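Local coordinates for protein B-agarase (Saccharophagus degradans, PDB 4BQ2) that hydrolyses agarose as a family 50 exo-beta-agarase, probably cutting its beta-1,4 linkages from a chain end, at residues 356-361 and 378-383; 389-392 and 396-399; 501-506 and 608-613; 602-607 and 612-617. All coordinates share one frame; numbering follows the deposited sequence.

Interaction 1. Residues 356-361 and 378-383; sequences ANHYNY and FYSANL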
loop_
_atom_site.group_PDB
_atom_site.type_symbol
_atom_site.label_atom_id
_atom_site.label_comp_id
_atom_site.label_asym_id
_atom_site.label_seq_id
_atom_site.Cartn_x
_atom_site.Cartn_y
_atom_site.Cartn_z
ATOM N N ALA A 356 -13.662 25.662 -9.878
ATOM C CA ALA A 356 -12.865 26.096 -8.726
ATOM C C ALA A 356 -13.277 25.443 -7.403
ATOM O O ALA A 356 -12.515 25.447 -6.433
ATOM C CB ALA A 356 -12.844 27.619 -8.602
ATOM N N ASN A 357 -14.450 24.832 -7.349
ATOM C CA ASN A 357 -14.822 24.153 -6.106
ATOM C C ASN A 357 -14.043 22.836 -5.883
ATOM O O ASN A 357 -14.217 22.165 -4.860
ATOM C CB ASN A 357 -16.329 23.934 -6.025
ATOM C CG ASN A 357 -16.842 23.074 -7.151
ATOM O OD1 ASN A 357 -16.799 23.460 -8.329
ATOM N ND2 ASN A 357 -17.305 21.879 -6.801
ATOM N N HIS A 358 -13.175 22.467 -6.818
ATOM C CA HIS A 358 -12.473 21.201 -6.692
ATOM C C HIS A 358 -11.092 21.379 -6.060
ATOM O O HIS A 358 -10.322 20.429 -5.952
ATOM C CB HIS A 358 -12.495 20.406 -8.015
ATOM C CG HIS A 358 -13.886 20.168 -8.532
ATOM N ND1 HIS A 358 -14.715 19.191 -8.019
ATOM C CD2 HIS A 358 -14.612 20.816 -9.473
ATOM C CE1 HIS A 358 -15.882 19.235 -8.636
ATOM N NE2 HIS A 358 -15.847 20.214 -9.523
ATOM N N TYR A 359 -10.800 22.608 -5.634
ATOM C CA TYR A 359 -9.655 22.880 -4.774
ATOM C C TYR A 359 -9.838 22.245 -3.394
ATOM O O TYR A 359 -10.963 22.065 -2.918
ATOM C CB TYR A 359 -9.415 24.377 -4.633
ATOM C CG TYR A 359 -8.689 24.985 -5.819
ATOM C CD1 TYR A 359 -7.355 24.665 -6.082
ATOM C CD2 TYR A 359 -9.330 25.906 -6.668
ATOM C CE1 TYR A 359 -6.687 25.221 -7.167
ATOM C CE2 TYR A 359 -8.664 26.459 -7.750
ATOM C CZ TYR A 359 -7.343 26.118 -7.985
ATOM O OH TYR A 359 -6.682 26.669 -9.069
ATOM N N ASN A 360 -8.713 21.904 -2.779
ATOM C CA ASN A 360 -8.654 21.280 -1.464
ATOM C C ASN A 360 -7.545 22.001 -0.700
ATOM O O ASN A 360 -6.696 22.691 -1.309
ATOM C CB ASN A 360 -8.331 19.779 -1.626
ATOM C CG ASN A 360 -8.230 19.035 -0.290
ATOM O OD1 ASN A 360 -8.917 19.360 0.680
ATOM N ND2 ASN A 360 -7.376 18.018 -0.245
ATOM N N TYR A 361 -7.560 21.876 0.622
ATOM C CA TYR A 361 -6.421 22.311 1.425
ATOM C C TYR A 361 -6.102 21.249 2.474
ATOM O O TYR A 361 -6.985 20.837 3.232
ATOM C CB TYR A 361 -6.679 23.660 2.100
ATOM C CG TYR A 361 -5.418 24.212 2.724
ATOM C CD1 TYR A 361 -4.536 25.005 1.975
ATOM C CD2 TYR A 361 -5.070 23.907 4.048
ATOM C CE1 TYR A 361 -3.366 25.491 2.539
ATOM C CE2 TYR A 361 -3.888 24.393 4.614
ATOM C CZ TYR A 361 -3.039 25.177 3.846
ATOM O OH TYR A 361 -1.860 25.656 4.393
ATOM N N PHE A 378 -8.457 16.701 -9.662
ATOM C CA PHE A 378 -8.862 16.570 -11.055
ATOM C C PHE A 378 -9.997 15.540 -11.231
ATOM O O PHE A 378 -10.924 15.756 -12.025
ATOM C CB PHE A 378 -7.662 16.238 -11.933
ATOM C CG PHE A 378 -6.730 17.401 -12.110
ATOM C CD1 PHE A 378 -6.987 18.371 -13.090
ATOM C CD2 PHE A 378 -5.606 17.541 -11.293
ATOM C CE1 PHE A 378 -6.119 19.461 -13.236
ATOM C CE2 PHE A 378 -4.746 18.621 -11.446
ATOM C CZ PHE A 378 -5.009 19.576 -12.411
ATOM N N TYR A 379 -9.928 14.441 -10.487
ATOM C CA TYR A 379 -11.016 13.431 -10.522
ATOM C C TYR A 379 -12.372 14.072 -10.170
ATOM O O TYR A 379 -13.362 13.900 -10.884
ATOM C CB TYR A 379 -10.695 12.243 -9.581
ATOM C CG TYR A 379 -11.718 11.126 -9.609
ATOM C CD1 TYR A 379 -11.658 10.123 -10.563
ATOM C CD2 TYR A 379 -12.752 11.074 -8.669
ATOM C CE1 TYR A 379 -12.594 9.098 -10.596
ATOM C CE2 TYR A 379 -13.699 10.052 -8.695
ATOM C CZ TYR A 379 -13.612 9.072 -9.667
ATOM O OH TYR A 379 -14.547 8.064 -9.689
ATOM N N SER A 380 -12.420 14.813 -9.071
ATOM C CA SER A 380 -13.661 15.497 -8.668
ATOM C C SER A 380 -14.151 16.467 -9.764
ATOM O O SER A 380 -15.357 16.482 -10.116
ATOM C CB SER A 380 -13.461 16.216 -7.333
ATOM O OG SER A 380 -14.697 16.686 -6.824
ATOM N N ALA A 381 -13.210 17.215 -10.349
ATOM C CA ALA A 381 -13.520 18.136 -11.437
ATOM C C ALA A 381 -14.098 17.350 -12.612
ATOM O O ALA A 381 -15.068 17.768 -13.211
ATOM C CB ALA A 381 -12.267 18.942 -11.841
ATOM N N ASN A 382 -13.536 16.183 -12.908
ATOM C CA ASN A 382 -14.042 15.380 -14.016
ATOM C C ASN A 382 -15.442 14.820 -13.733
ATOM O O ASN A 382 -16.226 14.634 -14.664
ATOM C CB ASN A 382 -13.035 14.265 -14.403
ATOM C CG ASN A 382 -11.769 14.818 -15.058
ATOM O OD1 ASN A 382 -11.809 15.868 -15.730
ATOM N ND2 ASN A 382 -10.631 14.135 -14.856
ATOM N N LEU A 383 -15.750 14.528 -12.464
ATOM C CA LEU A 383 -17.128 14.167 -12.130
ATOM C C LEU A 383 -18.073 15.328 -12.508
ATOM O O LEU A 383 -19.115 15.103 -13.113
ATOM C CB LEU A 383 -17.287 13.843 -10.654
ATOM C CG LEU A 383 -16.488 12.629 -10.145
ATOM C CD1 LEU A 383 -16.838 12.414 -8.688
ATOM C CD2 LEU A 383 -16.779 11.375 -10.965
#
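His358 lies flat against the start of helix 378-387, across from Ser380 and Ala381, where a 3-10 turn leads into strand 359-362, an outermost strand of a four-stranded antiparallel sheet. The chain leaves that sheet by strand 373-376 and runs straight into the helix, so the contact closes a strand-to-helix corner. CB of His358 points at the helix and comes within 4.0 Å of Ala381 N. Chi1 of -56° places CG beside its own backbone nitrogen and lays the imidazole along the helix surface. CG then rides over the peptide of Ser380 and Ala381. The main apolar contact is a CH-pi one: Ala381 CA sits 3.5 Å from the ring centroid of His358 and only 9° off the ring normal. CD2 meets the Ala381 methyl, with CB 3.8 Å away. Across the ring from CD2, at its rim, His358 ND1 and Ser380 OG are 2.8 Å apart and hydrogen-bonded at a bent 140°, either being able to donate. NE2, at the tip, bonds Glu384 OE1 one helical turn farther on. Both ring nitrogens therefore have partners on one helix, which fixes the ring's rotation. Between the two nitrogens, CE1 of His358 lies 3.2 Å from Ser380 O.

Interaction 2. Residues 389-392 and 396-399; sequences ETYP and LDKW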
loop_
_atom_site.group_PDB
_atom_site.type_symbol
_atom_site.label_atom_id
_atom_site.label_comp_id
_atom_site.label_asym_id
_atom_site.label_seq_id
_atom_site.Cartn_x
_atom_site.Cartn_y
_atom_site.Cartn_z
ATOM N N GLU A 389 -24.451 19.618 -13.315
ATOM C CA GLU A 389 -25.282 19.892 -12.134
ATOM C C GLU A 389 -26.792 20.018 -12.394
ATOM O O GLU A 389 -27.226 20.886 -13.158
ATOM C CB GLU A 389 -24.781 21.140 -11.430
ATOM C CG GLU A 389 -23.416 20.954 -10.825
ATOM C CD GLU A 389 -23.068 22.084 -9.899
ATOM O OE1 GLU A 389 -23.184 23.244 -10.337
ATOM O OE2 GLU A 389 -22.706 21.831 -8.735
ATOM N N THR A 390 -27.576 19.137 -11.774
ATOM C CA THR A 390 -29.047 19.233 -11.768
ATOM C C THR A 390 -29.525 19.924 -10.493
ATOM O O THR A 390 -30.726 20.247 -10.335
ATOM C CB THR A 390 -29.697 17.841 -11.941
ATOM O OG1 THR A 390 -29.559 17.451 -13.314
ATOM C CG2 THR A 390 -31.185 17.871 -11.629
ATOM N N TYR A 391 -28.574 20.107 -9.579
ATOM C CA TYR A 391 -28.665 20.959 -8.390
ATOM C C TYR A 391 -27.202 21.011 -7.893
ATOM O O TYR A 391 -26.363 20.267 -8.431
ATOM C CB TYR A 391 -29.644 20.375 -7.326
ATOM C CG TYR A 391 -29.393 18.929 -6.992
ATOM C CD1 TYR A 391 -28.458 18.559 -6.008
ATOM C CD2 TYR A 391 -30.048 17.925 -7.693
ATOM C CE1 TYR A 391 -28.227 17.218 -5.727
ATOM C CE2 TYR A 391 -29.828 16.583 -7.419
ATOM C CZ TYR A 391 -28.910 16.244 -6.455
ATOM O OH TYR A 391 -28.713 14.921 -6.228
ATOM N N PRO A 392 -26.870 21.886 -6.910
ATOM C CA PRO A 392 -25.502 21.979 -6.370
ATOM C C PRO A 392 -24.909 20.673 -5.812
ATOM O O PRO A 392 -25.481 20.042 -4.904
ATOM C CB PRO A 392 -25.637 23.026 -5.253
ATOM C CG PRO A 392 -26.727 23.911 -5.743
ATOM C CD PRO A 392 -27.714 22.976 -6.403
ATOM N N LEU A 396 -21.959 14.564 -7.380
ATOM C CA LEU A 396 -21.545 13.646 -6.283
ATOM C C LEU A 396 -22.607 12.583 -6.055
ATOM O O LEU A 396 -22.291 11.406 -5.890
ATOM C CB LEU A 396 -21.272 14.401 -4.980
ATOM C CG LEU A 396 -20.221 15.484 -5.140
ATOM C CD1 LEU A 396 -20.275 16.386 -3.920
ATOM C CD2 LEU A 396 -18.827 14.860 -5.298
ATOM N N ASP A 397 -23.880 12.991 -6.011
ATOM C CA ASP A 397 -24.939 12.014 -5.894
ATOM C C ASP A 397 -24.944 11.055 -7.100
ATOM O O ASP A 397 -25.111 9.849 -6.924
ATOM C CB ASP A 397 -26.302 12.687 -5.739
ATOM C CG ASP A 397 -26.408 13.466 -4.443
ATOM O OD1 ASP A 397 -25.686 13.143 -3.462
ATOM O OD2 ASP A 397 -27.190 14.418 -4.414
ATOM N N LYS A 398 -24.766 11.600 -8.313
ATOM C CA LYS A 398 -24.685 10.751 -9.506
ATOM C C LYS A 398 -23.467 9.821 -9.439
ATOM O O LYS A 398 -23.556 8.624 -9.786
ATOM C CB LYS A 398 -24.546 11.604 -10.769
ATOM C CG LYS A 398 -24.475 10.754 -12.034
ATOM C CD LYS A 398 -25.799 10.072 -12.357
ATOM C CE LYS A 398 -25.913 9.642 -13.836
ATOM N NZ LYS A 398 -27.201 8.906 -13.987
ATOM N N TRP A 399 -22.335 10.355 -8.972
ATOM C CA TRP A 399 -21.146 9.492 -8.808
ATOM C C TRP A 399 -21.473 8.310 -7.862
ATOM O O TRP A 399 -21.133 7.167 -8.157
ATOM C CB TRP A 399 -19.958 10.323 -8.288
ATOM C CG TRP A 399 -18.745 9.494 -7.902
ATOM C CD1 TRP A 399 -17.911 8.783 -8.737
ATOM C CD2 TRP A 399 -18.246 9.318 -6.586
ATOM N NE1 TRP A 399 -16.910 8.175 -7.993
ATOM C CE2 TRP A 399 -17.097 8.484 -6.674
ATOM C CE3 TRP A 399 -18.660 9.769 -5.329
ATOM C CZ2 TRP A 399 -16.360 8.107 -5.549
ATOM C CZ3 TRP A 399 -17.940 9.380 -4.199
ATOM C CH2 TRP A 399 -16.783 8.554 -4.332
#
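Asp397 OD2 accepts a hydrogen bond from the hydroxyl of Tyr391. The modelled separation, 2.4 Å from Tyr391 OH to Asp397 OD2, is shorter than a sound bond of this kind, so its exact length is doubtful. The two oxygens of the carboxylate are used by different groups: OD1 forms a salt bridge with Arg400 NH1, a residue farther along the same helix, while OD2 takes the tyrosine. That split would probably limit turning of the carboxylate about its CB-CG bond, and the nearby arginine probably stabilises its charge. The oxygen reaches the phenol at its rim, in the plane of the ring, and lies 3.3 Å from Tyr391 CE1. Ring and carboxylate planes are turned 42° apart, and the two side chains meet at about a right angle.

The contact spans a helix-loop-helix connection: Tyr391 belongs to the loop between helix 378-387 and helix 394-410, and Asp397 stands in the first turns of the second helix. Chi1 of 50° sets the tyrosine CG between the backbone nitrogen and the carbonyl carbon, which swings the phenol toward the helix although CB does not point there. The site is a surface one, and both Tyr391 and Asp397 also touch a neighbouring molecule in the crystal. Around the same helix start, Ser394 OG takes up Thr390 N, and Glu389 OE2 bonds the backbone nitrogen of Gly393.

Interaction 3. Residues 501-506 and 608-613; sequences KAQYGI and GMPMEV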
loop_
_atom_site.group_PDB
_atom_site.type_symbol
_atom_site.label_atom_id
_atom_site.label_comp_id
_atom_site.label_asym_id
_atom_site.label_seq_id
_atom_site.Cartn_x
_atom_site.Cartn_y
_atom_site.Cartn_z
ATOM N N LYS A 501 15.912 -7.364 16.507
ATOM C CA LYS A 501 15.749 -6.066 17.149
ATOM C C LYS A 501 14.688 -5.176 16.525
ATOM O O LYS A 501 14.044 -4.385 17.254
ATOM C CB LYS A 501 17.072 -5.317 17.232
ATOM C CG LYS A 501 18.031 -5.956 18.238
ATOM C CD LYS A 501 19.284 -5.126 18.370
ATOM C CE LYS A 501 20.331 -5.842 19.198
ATOM N NZ LYS A 501 21.451 -4.914 19.461
ATOM N N ALA A 502 14.492 -5.293 15.206
ATOM C CA ALA A 502 13.424 -4.523 14.539
ATOM C C ALA A 502 12.088 -5.109 14.967
ATOM O O ALA A 502 11.172 -4.396 15.333
ATOM C CB ALA A 502 13.573 -4.579 13.024
ATOM N N GLN A 503 11.996 -6.422 14.915
ATOM C CA GLN A 503 10.765 -7.124 15.294
ATOM C C GLN A 503 10.300 -6.767 16.722
ATOM O O GLN A 503 9.085 -6.556 16.978
ATOM C CB GLN A 503 10.922 -8.637 15.119
ATOM C CG GLN A 503 9.730 -9.389 15.717
ATOM C CD GLN A 503 9.227 -10.561 14.893
ATOM O OE1 GLN A 503 9.032 -11.650 15.437
ATOM N NE2 GLN A 503 8.940 -10.332 13.598
ATOM N N TYR A 504 11.262 -6.660 17.631
ATOM C CA TYR A 504 10.968 -6.358 19.044
ATOM C C TYR A 504 11.229 -4.899 19.378
ATOM O O TYR A 504 11.590 -4.540 20.511
ATOM C CB TYR A 504 11.730 -7.332 19.980
ATOM C CG TYR A 504 11.215 -8.733 19.795
ATOM C CD1 TYR A 504 9.890 -9.056 20.125
ATOM C CD2 TYR A 504 12.000 -9.716 19.204
ATOM C CE1 TYR A 504 9.385 -10.336 19.903
ATOM C CE2 TYR A 504 11.513 -11.006 18.991
ATOM C CZ TYR A 504 10.203 -11.306 19.352
ATOM O OH TYR A 504 9.693 -12.546 19.136
ATOM N N GLY A 505 11.028 -4.039 18.381
ATOM C CA GLY A 505 11.318 -2.616 18.566
ATOM C C GLY A 505 10.502 -1.942 19.654
ATOM O O GLY A 505 11.010 -1.058 20.337
ATOM N N ILE A 506 9.230 -2.332 19.812
ATOM C CA ILE A 506 8.395 -1.726 20.873
ATOM C C ILE A 506 8.905 -2.103 22.277
ATOM O O ILE A 506 9.085 -1.225 23.110
ATOM C CB ILE A 506 6.875 -1.994 20.678
ATOM C CG1 ILE A 506 6.380 -1.276 19.406
ATOM C CG2 ILE A 506 6.074 -1.471 21.869
ATOM C CD1 ILE A 506 4.955 -1.644 19.027
ATOM N N GLY A 608 4.668 -5.452 9.279
ATOM C CA GLY A 608 4.128 -5.180 10.585
ATOM C C GLY A 608 3.268 -6.303 11.120
ATOM O O GLY A 608 2.193 -6.052 11.685
ATOM N N MET A 609 3.703 -7.550 10.950
ATOM C CA MET A 609 2.911 -8.641 11.535
ATOM C C MET A 609 3.724 -9.690 12.344
ATOM O O MET A 609 3.622 -10.903 12.065
ATOM C CB MET A 609 2.070 -9.325 10.454
ATOM C CG MET A 609 2.876 -9.788 9.238
ATOM S SD MET A 609 1.831 -10.454 7.913
ATOM C CE MET A 609 1.357 -12.082 8.528
ATOM N N PRO A 610 4.488 -9.245 13.349
ATOM C CA PRO A 610 5.130 -10.238 14.219
ATOM C C PRO A 610 4.060 -11.150 14.811
ATOM O O PRO A 610 2.937 -10.680 15.106
ATOM C CB PRO A 610 5.738 -9.400 15.346
ATOM C CG PRO A 610 5.609 -7.975 14.954
ATOM C CD PRO A 610 4.524 -7.894 13.927
ATOM N N MET A 611 4.375 -12.438 14.939
ATOM C CA MET A 611 3.374 -13.410 15.360
ATOM C C MET A 611 2.718 -13.109 16.705
ATOM O O MET A 611 1.581 -13.477 16.918
ATOM C CB MET A 611 3.935 -14.831 15.319
ATOM C CG MET A 611 2.958 -15.852 14.737
ATOM S SD MET A 611 2.220 -15.473 13.114
ATOM C CE MET A 611 3.423 -16.076 11.932
ATOM N N GLU A 612 3.425 -12.442 17.612
ATOM C CA GLU A 612 2.846 -12.132 18.905
ATOM C C GLU A 612 1.623 -11.230 18.729
ATOM O O GLU A 612 0.641 -11.345 19.460
ATOM C CB GLU A 612 3.872 -11.452 19.818
ATOM C CG GLU A 612 5.000 -12.388 20.249
ATOM C CD GLU A 612 6.228 -12.398 19.353
ATOM O OE1 GLU A 612 6.194 -11.915 18.184
ATOM O OE2 GLU A 612 7.283 -12.892 19.860
ATOM N N VAL A 613 1.695 -10.348 17.735
ATOM C CA VAL A 613 0.653 -9.378 17.471
ATOM C C VAL A 613 -0.490 -10.039 16.698
ATOM O O VAL A 613 -1.683 -9.753 16.956
ATOM C CB VAL A 613 1.244 -8.182 16.691
ATOM C CG1 VAL A 613 0.156 -7.191 16.341
ATOM C CG2 VAL A 613 2.288 -7.483 17.553
#
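The phenol ring of Tyr504 meets Glu612 at its edge, where OE2 lies in the ring plane, while CG of its own neighbour Gln503 sits over the centre of one face, 4.0 Å above it. The Glu612 carboxylate stands nearly upright to the ring, the two planes 81° apart. Tyr504 OH donates to Glu612 OE2 at 2.5 Å, and OE2 receives it on its syn lone pair, on the side of the other carboxylate oxygen. OE2 also bonds Ser572 OG, so this oxygen, in a partly buried contact, is held by two hydroxyls, an arrangement that would favour the charged carboxylate. Chi2 of 91° bends the Glu612 chain in its middle and brings the acid back toward the phenol.

Beside this polar pair, the Gln503 and Pro610 side chains slide past each other in opposite directions. Gln503 CD lies 3.7 Å from Pro610 CB, and NE2 of the glutamine is 3.8 Å from the same carbon. Gln503 OE1 comes no closer than 4.0 Å to Glu612 OE1, with no bond between them.

Tyr504 sits between helix 500-503 and helix 505-511, and Pro610 holds the N-cap position of helix 611-620, so the contact joins a break between two helices to a helix start. Both belong to the catalytic part of the enzyme, in the range related to beta-galactosidases. Helix 565-593 passes alongside: it supplies Ser572, and its Leu575, Ser576 and Ala579 touch Pro610, Glu612 and Val613 in turn.

Interaction 4. Residues 602-607 and 612-617; sequences ARFPDW and EVVKAA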
loop_
_atom_site.group_PDB
_atom_site.type_symbol
_atom_site.label_atom_id
_atom_site.label_comp_id
_atom_site.label_asym_id
_atom_site.label_seq_id
_atom_site.Cartn_x
_atom_site.Cartn_y
_atom_site.Cartn_z
ATOM N N ALA A 602 -6.832 -4.865 12.417
ATOM C CA ALA A 602 -6.072 -3.626 12.278
ATOM C C ALA A 602 -5.247 -3.589 11.004
ATOM O O ALA A 602 -4.370 -2.710 10.846
ATOM C CB ALA A 602 -5.183 -3.400 13.519
ATOM N N ARG A 603 -5.543 -4.532 10.096
ATOM C CA ARG A 603 -4.946 -4.544 8.751
ATOM C C ARG A 603 -3.407 -4.610 8.773
ATOM O O ARG A 603 -2.700 -3.593 8.550
ATOM C CB ARG A 603 -5.472 -3.334 7.934
ATOM C CG ARG A 603 -6.996 -3.193 8.074
ATOM C CD ARG A 603 -7.511 -1.818 7.598
ATOM N NE ARG A 603 -7.220 -1.564 6.181
ATOM C CZ ARG A 603 -7.913 -2.085 5.154
ATOM N NH1 ARG A 603 -8.958 -2.903 5.353
ATOM N NH2 ARG A 603 -7.580 -1.760 3.912
ATOM N N PHE A 604 -2.896 -5.814 8.991
ATOM C CA PHE A 604 -1.439 -6.014 9.145
ATOM C C PHE A 604 -0.758 -6.038 7.784
ATOM O O PHE A 604 -1.138 -6.830 6.902
ATOM C CB PHE A 604 -1.152 -7.379 9.799
ATOM C CG PHE A 604 -1.698 -7.545 11.186
ATOM C CD1 PHE A 604 -1.419 -6.616 12.184
ATOM C CD2 PHE A 604 -2.435 -8.683 11.514
ATOM C CE1 PHE A 604 -1.884 -6.802 13.477
ATOM C CE2 PHE A 604 -2.902 -8.879 12.802
ATOM C CZ PHE A 604 -2.609 -7.941 13.791
ATOM N N PRO A 605 0.267 -5.198 7.594
ATOM C CA PRO A 605 1.084 -5.315 6.382
ATOM C C PRO A 605 2.189 -6.344 6.586
ATOM O O PRO A 605 2.404 -6.815 7.727
ATOM C CB PRO A 605 1.707 -3.925 6.248
ATOM C CG PRO A 605 1.790 -3.397 7.656
ATOM C CD PRO A 605 0.775 -4.167 8.517
ATOM N N ASP A 606 2.909 -6.681 5.524
ATOM C CA ASP A 606 4.023 -7.626 5.676
ATOM C C ASP A 606 5.175 -7.128 6.553
ATOM O O ASP A 606 5.902 -7.911 7.139
ATOM C CB ASP A 606 4.477 -8.162 4.320
ATOM C CG ASP A 606 5.240 -7.157 3.501
ATOM O OD1 ASP A 606 5.151 -5.931 3.729
ATOM O OD2 ASP A 606 5.960 -7.621 2.601
ATOM N N TRP A 607 5.308 -5.818 6.685
ATOM C CA TRP A 607 6.349 -5.237 7.533
ATOM C C TRP A 607 5.859 -4.962 8.949
ATOM O O TRP A 607 6.537 -4.302 9.753
ATOM C CB TRP A 607 6.935 -3.970 6.851
ATOM C CG TRP A 607 5.880 -3.007 6.320
ATOM C CD1 TRP A 607 5.383 -2.961 5.048
ATOM C CD2 TRP A 607 5.205 -1.963 7.059
ATOM N NE1 TRP A 607 4.447 -1.959 4.951
ATOM C CE2 TRP A 607 4.320 -1.330 6.163
ATOM C CE3 TRP A 607 5.272 -1.508 8.385
ATOM C CZ2 TRP A 607 3.487 -0.252 6.543
ATOM C CZ3 TRP A 607 4.437 -0.415 8.781
ATOM C CH2 TRP A 607 3.555 0.194 7.841
ATOM N N GLU A 612 3.425 -12.442 17.612
ATOM C CA GLU A 612 2.846 -12.132 18.905
ATOM C C GLU A 612 1.623 -11.230 18.729
ATOM O O GLU A 612 0.641 -11.345 19.460
ATOM C CB GLU A 612 3.872 -11.452 19.818
ATOM C CG GLU A 612 5.000 -12.388 20.249
ATOM C CD GLU A 612 6.228 -12.398 19.353
ATOM O OE1 GLU A 612 6.194 -11.915 18.184
ATOM O OE2 GLU A 612 7.283 -12.892 19.860
ATOM N N VAL A 613 1.695 -10.348 17.735
ATOM C CA VAL A 613 0.653 -9.378 17.471
ATOM C C VAL A 613 -0.490 -10.039 16.698
ATOM O O VAL A 613 -1.683 -9.753 16.956
ATOM C CB VAL A 613 1.244 -8.182 16.691
ATOM C CG1 VAL A 613 0.156 -7.191 16.341
ATOM C CG2 VAL A 613 2.288 -7.483 17.553
ATOM N N VAL A 614 -0.137 -10.935 15.781
ATOM C CA VAL A 614 -1.144 -11.680 15.037
ATOM C C VAL A 614 -1.973 -12.534 16.010
ATOM O O VAL A 614 -3.194 -12.568 15.924
ATOM C CB VAL A 614 -0.521 -12.584 13.956
ATOM C CG1 VAL A 614 -1.621 -13.305 13.210
ATOM C CG2 VAL A 614 0.318 -11.775 12.942
ATOM N N LYS A 615 -1.315 -13.191 16.960
ATOM C CA LYS A 615 -2.060 -14.065 17.902
ATOM C C LYS A 615 -2.988 -13.257 18.820
ATOM O O LYS A 615 -4.103 -13.690 19.141
ATOM C CB LYS A 615 -1.083 -14.914 18.699
ATOM C CG LYS A 615 -0.482 -16.029 17.840
ATOM C CD LYS A 615 0.717 -16.678 18.523
ATOM C CE LYS A 615 1.066 -18.022 17.907
ATOM N NZ LYS A 615 2.326 -18.557 18.499
ATOM N N ALA A 616 -2.542 -12.055 19.176
ATOM C CA ALA A 616 -3.358 -11.110 19.938
ATOM C C ALA A 616 -4.620 -10.743 19.166
ATOM O O ALA A 616 -5.715 -10.742 19.729
ATOM C CB ALA A 616 -2.546 -9.857 20.310
ATOM N N ALA A 617 -4.471 -10.455 17.870
ATOM C CA ALA A 617 -5.611 -10.128 17.018
ATOM C C ALA A 617 -6.546 -11.336 16.907
ATOM O O ALA A 617 -7.777 -11.201 16.919
ATOM C CB ALA A 617 -5.133 -9.682 15.640
#
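Phe604 drives its ring into the side of helix 611-620, meeting Val613, Val614 and Ala617. The loop that carries it follows strand 598-599, and the helix precedes strand 624-627, consistent with the (beta/alpha)8-barrel catalytic domain expected for family 50 enzymes.

The side-chain contacts are all apolar. Phe604 CE1 is 3.5 Å from Val613 CG1, which approaches obliquely, while the Ala617 methyl comes to the ring edge, its CB 3.6 Å from CZ of the phenylalanine. Val614 is met on the other flank, with its CG2 4.3 Å from Phe604 CE2. CB of Phe604 points at the helix, and chi1 of -62°, with CG anti to the carbonyl carbon, keeps the ring on that course. Helix 565-593 adds Phe583 and strand 624-627 adds Val624 to this buried site.

Polar bonds fix the backbone instead: Phe604 pairs with Ser625 and Asn627, tying the loop to strand 624-627. The preceding Arg603 forms a salt bridge with Glu652 and bonds Asn490.

The ring also touches helix backbone: Val614 CA is 4.0 Å from Phe604 CE2, and Val613 O lies 3.8 Å from CZ.

The four contacts form two pairs, at 356-399 and 501-617, with interactions 1 and 3 on opposite sides of the chain's centre. Interactions 1 and 2 come first in sequence, their centres 14 Å apart, on the consecutive helices 378-387 and 394-410. They meet directly: Tyr379 OH lies 2.9 Å from Trp399 NE1, probably hydrogen-bonded, and Leu383 packs on the same indole. Interactions 3 and 4 are only 9 Å apart by their centres and share helix 611-620, whose Val613 faces the loop phenylalanine while Glu612 turns to the 501-506 bend. The two pairs do not touch: interactions 1 and 3 lie about 41 Å apart, centre to centre, with nearest atoms about 28 Å apart.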